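Local atomic coordinates of LbaCas13a H328A (C2c2) (Lachnospiraceae bacterium NK4A179, PDB entry 5WLH), a protein that binds and probably processes CRISPR precursor RNA and, guided by the resulting crRNA, cleaves target RNA as a Cas13a (C2c2) nuclease. Residues F1341-K1346 / V1350-R1355. Residues are numbered along the deposited sequence; the frame is centred on the assembly and turned at random.
Sequences FTYKLK and VYVDAR. With nucleotides of chain B.
Phe1341 lays its ring under the CB of Ala1354, which sits 3.6 Å from the ring centroid and almost on the normal, a CH-pi contact that suits a one-carbon side chain. The opposite face takes C1' of C41 of chain B, offset toward the rim, while OP1 of C40 of chain B lies at the ring edge. CG of Phe1341 stands anti to its own carbonyl carbon (chi1 -80°), placing the ring between Ala1354 and the RNA. A leucine here lacks the flat ring, and Ala1354 CB and the ribose of C41 of chain B would probably be left without the surface they share. Phe1341 lies on strand 1336-1344, paired in a beta hairpin with strand 1349-1353 at the edge of a four-stranded antiparallel sheet; Phe1341–Val1352 and Tyr1343–Val1350 are hydrogen-bonded pairs. On their side, CG2 of branched Val1352 meets the Tyr1343 ring edge, 3.5 Å from CD2. On the other face, non-hydrogen-bonded Thr1342 and Tyr1351 lie side by side, small Thr1342 leaving room for the ring, whose edge meets OG1 at CE1. Thr1342 N donates to O2 of C41 of chain B (2.9 Å). Arg1355's long, charged side chain uses NH1 to join Ala1354 O to OP1 of C40 of chain B.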
loop_
_atom_site.group_PDB
_atom_site.type_symbol
_atom_site.label_atom_id
_atom_site.label_comp_id
_atom_site.label_asym_id
_atom_site.label_seq_id
_atom_site.Cartn_x
_atom_site.Cartn_y
_atom_site.Cartn_z
ATOM N N PHE A 1341 1.230 -13.729 20.894
ATOM C CA PHE A 1341 0.079 -13.038 21.449
ATOM C C PHE A 1341 0.334 -12.744 22.920
ATOM O O PHE A 1341 0.957 -13.544 23.623
ATOM C CB PHE A 1341 -1.189 -13.877 21.304
ATOM C CG PHE A 1341 -1.808 -13.824 19.930
ATOM C CD1 PHE A 1341 -1.458 -12.831 19.031
ATOM C CD2 PHE A 1341 -2.755 -14.767 19.555
ATOM C CE1 PHE A 1341 -2.048 -12.782 17.771
ATOM C CE2 PHE A 1341 -3.344 -14.726 18.303
ATOM C CZ PHE A 1341 -2.986 -13.727 17.413
ATOM N N THR A 1342 -0.121 -11.582 23.368
ATOM C CA THR A 1342 -0.117 -11.230 24.785
ATOM C C THR A 1342 -1.493 -11.576 25.346
ATOM O O THR A 1342 -2.475 -10.877 25.086
ATOM C CB THR A 1342 0.203 -9.754 24.983
ATOM O OG1 THR A 1342 1.470 -9.456 24.389
ATOM C CG2 THR A 1342 0.237 -9.419 26.464
ATOM N N TYR A 1343 -1.569 -12.666 26.095
ATOM C CA TYR A 1343 -2.810 -13.082 26.731
ATOM C C TYR A 1343 -2.768 -12.648 28.188
ATOM O O TYR A 1343 -1.869 -13.055 28.936
ATOM C CB TYR A 1343 -3.011 -14.593 26.620
ATOM C CG TYR A 1343 -3.456 -15.065 25.251
ATOM C CD1 TYR A 1343 -4.407 -14.361 24.519
ATOM C CD2 TYR A 1343 -2.919 -16.213 24.681
ATOM C CE1 TYR A 1343 -4.811 -14.793 23.256
ATOM C CE2 TYR A 1343 -3.323 -16.653 23.421
ATOM C CZ TYR A 1343 -4.272 -15.942 22.719
ATOM O OH TYR A 1343 -4.676 -16.374 21.469
ATOM N N LYS A 1344 -3.717 -11.804 28.579
ATOM C CA LYS A 1344 -3.858 -11.429 29.977
ATOM C C LYS A 1344 -4.658 -12.481 30.727
ATOM O O LYS A 1344 -5.655 -13.002 30.221
ATOM C CB LYS A 1344 -4.547 -10.076 30.111
ATOM C CG LYS A 1344 -4.008 -9.010 29.206
ATOM C CD LYS A 1344 -4.330 -7.663 29.797
ATOM C CE LYS A 1344 -3.842 -6.561 28.905
ATOM N NZ LYS A 1344 -2.365 -6.572 28.700
ATOM N N LEU A 1345 -4.214 -12.790 31.944
ATOM C CA LEU A 1345 -4.876 -13.745 32.813
ATOM C C LEU A 1345 -5.458 -13.005 34.019
ATOM O O LEU A 1345 -5.666 -11.783 33.972
ATOM C CB LEU A 1345 -3.874 -14.831 33.221
ATOM C CG LEU A 1345 -3.138 -15.583 32.112
ATOM C CD1 LEU A 1345 -2.012 -16.427 32.689
ATOM C CD2 LEU A 1345 -4.102 -16.455 31.315
ATOM N N LYS A 1346 -5.727 -13.746 35.094
ATOM C CA LYS A 1346 -5.989 -13.123 36.387
ATOM C C LYS A 1346 -4.677 -12.780 37.086
ATOM O O LYS A 1346 -4.494 -11.656 37.566
ATOM C CB LYS A 1346 -6.839 -14.048 37.264
ATOM C CG LYS A 1346 -8.018 -14.720 36.552
ATOM C CD LYS A 1346 -8.958 -13.713 35.909
ATOM C CE LYS A 1346 -8.961 -13.849 34.397
ATOM N NZ LYS A 1346 -9.580 -12.651 33.775
ATOM N N VAL A 1350 0.663 -14.226 29.954
ATOM C CA VAL A 1350 1.373 -15.307 29.281
ATOM C C VAL A 1350 1.517 -14.934 27.808
ATOM O O VAL A 1350 0.625 -14.305 27.228
ATOM C CB VAL A 1350 0.653 -16.663 29.441
ATOM C CG1 VAL A 1350 -0.794 -16.566 29.003
ATOM C CG2 VAL A 1350 1.381 -17.763 28.660
ATOM N N TYR A 1351 2.650 -15.304 27.215
ATOM C CA TYR A 1351 2.902 -15.106 25.795
ATOM C C TYR A 1351 2.774 -16.443 25.087
ATOM O O TYR A 1351 3.372 -17.435 25.516
ATOM C CB TYR A 1351 4.282 -14.494 25.566
ATOM C CG TYR A 1351 4.395 -13.115 26.169
ATOM C CD1 TYR A 1351 3.867 -12.009 25.518
ATOM C CD2 TYR A 1351 5.007 -12.921 27.403
ATOM C CE1 TYR A 1351 3.955 -10.749 26.065
ATOM C CE2 TYR A 1351 5.099 -11.657 27.961
ATOM C CZ TYR A 1351 4.573 -10.576 27.286
ATOM O OH TYR A 1351 4.663 -9.314 27.828
ATOM N N VAL A 1352 1.978 -16.468 24.019
ATOM C CA VAL A 1352 1.652 -17.685 23.287
ATOM C C VAL A 1352 1.866 -17.422 21.802
ATOM O O VAL A 1352 1.497 -16.356 21.300
ATOM C CB VAL A 1352 0.197 -18.140 23.546
ATOM C CG1 VAL A 1352 -0.081 -19.448 22.827
ATOM C CG2 VAL A 1352 -0.075 -18.304 25.049
ATOM N N ASP A 1353 2.466 -18.389 21.104
ATOM C CA ASP A 1353 2.585 -18.306 19.652
ATOM C C ASP A 1353 1.223 -18.123 19.007
ATOM O O ASP A 1353 0.331 -18.966 19.176
ATOM C CB ASP A 1353 3.231 -19.569 19.092
ATOM C CG ASP A 1353 4.697 -19.660 19.403
ATOM O OD1 ASP A 1353 5.273 -18.646 19.851
ATOM O OD2 ASP A 1353 5.266 -20.749 19.181
ATOM N N ALA A 1354 1.082 -17.049 18.219
ATOM C CA ALA A 1354 -0.125 -16.868 17.410
ATOM C C ALA A 1354 -0.347 -18.047 16.471
ATOM O O ALA A 1354 -1.487 -18.466 16.241
ATOM C CB ALA A 1354 -0.029 -15.566 16.598
ATOM N N ARG A 1355 0.731 -18.575 15.895
ATOM C CA ARG A 1355 0.671 -19.593 14.859
ATOM C C ARG A 1355 1.607 -20.733 15.221
ATOM O O ARG A 1355 2.782 -20.503 15.520
ATOM C CB ARG A 1355 1.079 -19.017 13.498
ATOM C CG ARG A 1355 0.215 -17.843 13.071
ATOM C CD ARG A 1355 -1.222 -18.301 12.945
ATOM N NE ARG A 1355 -2.078 -17.290 12.332
ATOM C CZ ARG A 1355 -2.989 -16.584 12.997
ATOM N NH1 ARG A 1355 -3.157 -16.762 14.305
ATOM N NH2 ARG A 1355 -3.728 -15.691 12.353
ATOM P P C B 41 -8.394 -9.719 18.437
ATOM O OP1 C B 41 -9.578 -10.612 18.318
ATOM O OP2 C B 41 -8.525 -8.272 18.171
ATOM O "O5'" C B 41 -7.707 -9.823 19.877
ATOM C "C5'" C B 41 -7.706 -11.042 20.615
ATOM C "C4'" C B 41 -6.447 -11.216 21.442
ATOM O "O4'" C B 41 -5.345 -11.605 20.580
ATOM C "C3'" C B 41 -5.919 -9.988 22.171
ATOM O "O3'" C B 41 -6.594 -9.724 23.390
ATOM C "C2'" C B 41 -4.454 -10.341 22.382
ATOM O "O2'" C B 41 -4.323 -11.248 23.464
ATOM C "C1'" C B 41 -4.134 -11.096 21.092
ATOM N N1 C B 41 -3.512 -10.232 20.069
ATOM C C2 C B 41 -2.176 -9.868 20.244
ATOM O O2 C B 41 -1.596 -10.286 21.252
ATOM N N3 C B 41 -1.568 -9.084 19.321
ATOM C C4 C B 41 -2.255 -8.675 18.246
ATOM N N4 C B 41 -1.635 -7.901 17.341
ATOM C C5 C B 41 -3.622 -9.038 18.047
ATOM C C6 C B 41 -4.206 -9.813 18.972
ATOM P P U B 42 -6.775 -8.218 23.905
ATOM O OP1 U B 42 -7.433 -8.287 25.239
ATOM O OP2 U B 42 -7.384 -7.408 22.826
ATOM O "O5'" U B 42 -5.295 -7.676 24.115
ATOM C "C5'" U B 42 -4.493 -8.108 25.204
ATOM C "C4'" U B 42 -3.104 -7.542 25.076
ATOM O "O4'" U B 42 -2.525 -7.996 23.822
ATOM C "C3'" U B 42 -3.024 -6.021 24.989
ATOM O "O3'" U B 42 -3.068 -5.375 26.253
ATOM C "C2'" U B 42 -1.725 -5.798 24.225
ATOM O "O2'" U B 42 -0.604 -5.962 25.078
ATOM C "C1'" U B 42 -1.752 -6.965 23.244
ATOM N N1 U B 42 -2.344 -6.591 21.937
ATOM C C2 U B 42 -1.553 -5.865 21.061
ATOM O O2 U B 42 -0.415 -5.530 21.332
ATOM N N3 U B 42 -2.129 -5.546 19.856
ATOM C C4 U B 42 -3.404 -5.873 19.444
ATOM O O4 U B 42 -3.794 -5.519 18.332
ATOM C C5 U B 42 -4.162 -6.624 20.403
ATOM C C6 U B 42 -3.621 -6.950 21.583
ATOM P P C B 40 -6.477 -15.779 16.440
ATOM O OP1 C B 40 -5.248 -16.600 16.241
ATOM O OP2 C B 40 -7.168 -15.749 17.763
ATOM O "O5'" C B 40 -6.108 -14.285 16.079
ATOM C "C5'" C B 40 -7.046 -13.271 16.350
ATOM C "C4'" C B 40 -6.591 -11.950 15.825
ATOM O "O4'" C B 40 -6.554 -11.991 14.379
ATOM C "C3'" C B 40 -7.518 -10.797 16.154
ATOM O "O3'" C B 40 -7.246 -10.300 17.458
ATOM C "C2'" C B 40 -7.221 -9.798 15.039
ATOM O "O2'" C B 40 -6.063 -9.038 15.355
ATOM C "C1'" C B 40 -6.882 -10.724 13.860
ATOM N N1 C B 40 -7.977 -10.884 12.870
ATOM C C2 C B 40 -8.266 -9.812 12.007
ATOM O O2 C B 40 -7.623 -8.759 12.143
ATOM N N3 C B 40 -9.248 -9.950 11.079
ATOM C C4 C B 40 -9.913 -11.105 10.971
ATOM N N4 C B 40 -10.872 -11.201 10.041
ATOM C C5 C B 40 -9.632 -12.215 11.818
ATOM C C6 C B 40 -8.663 -12.062 12.738
#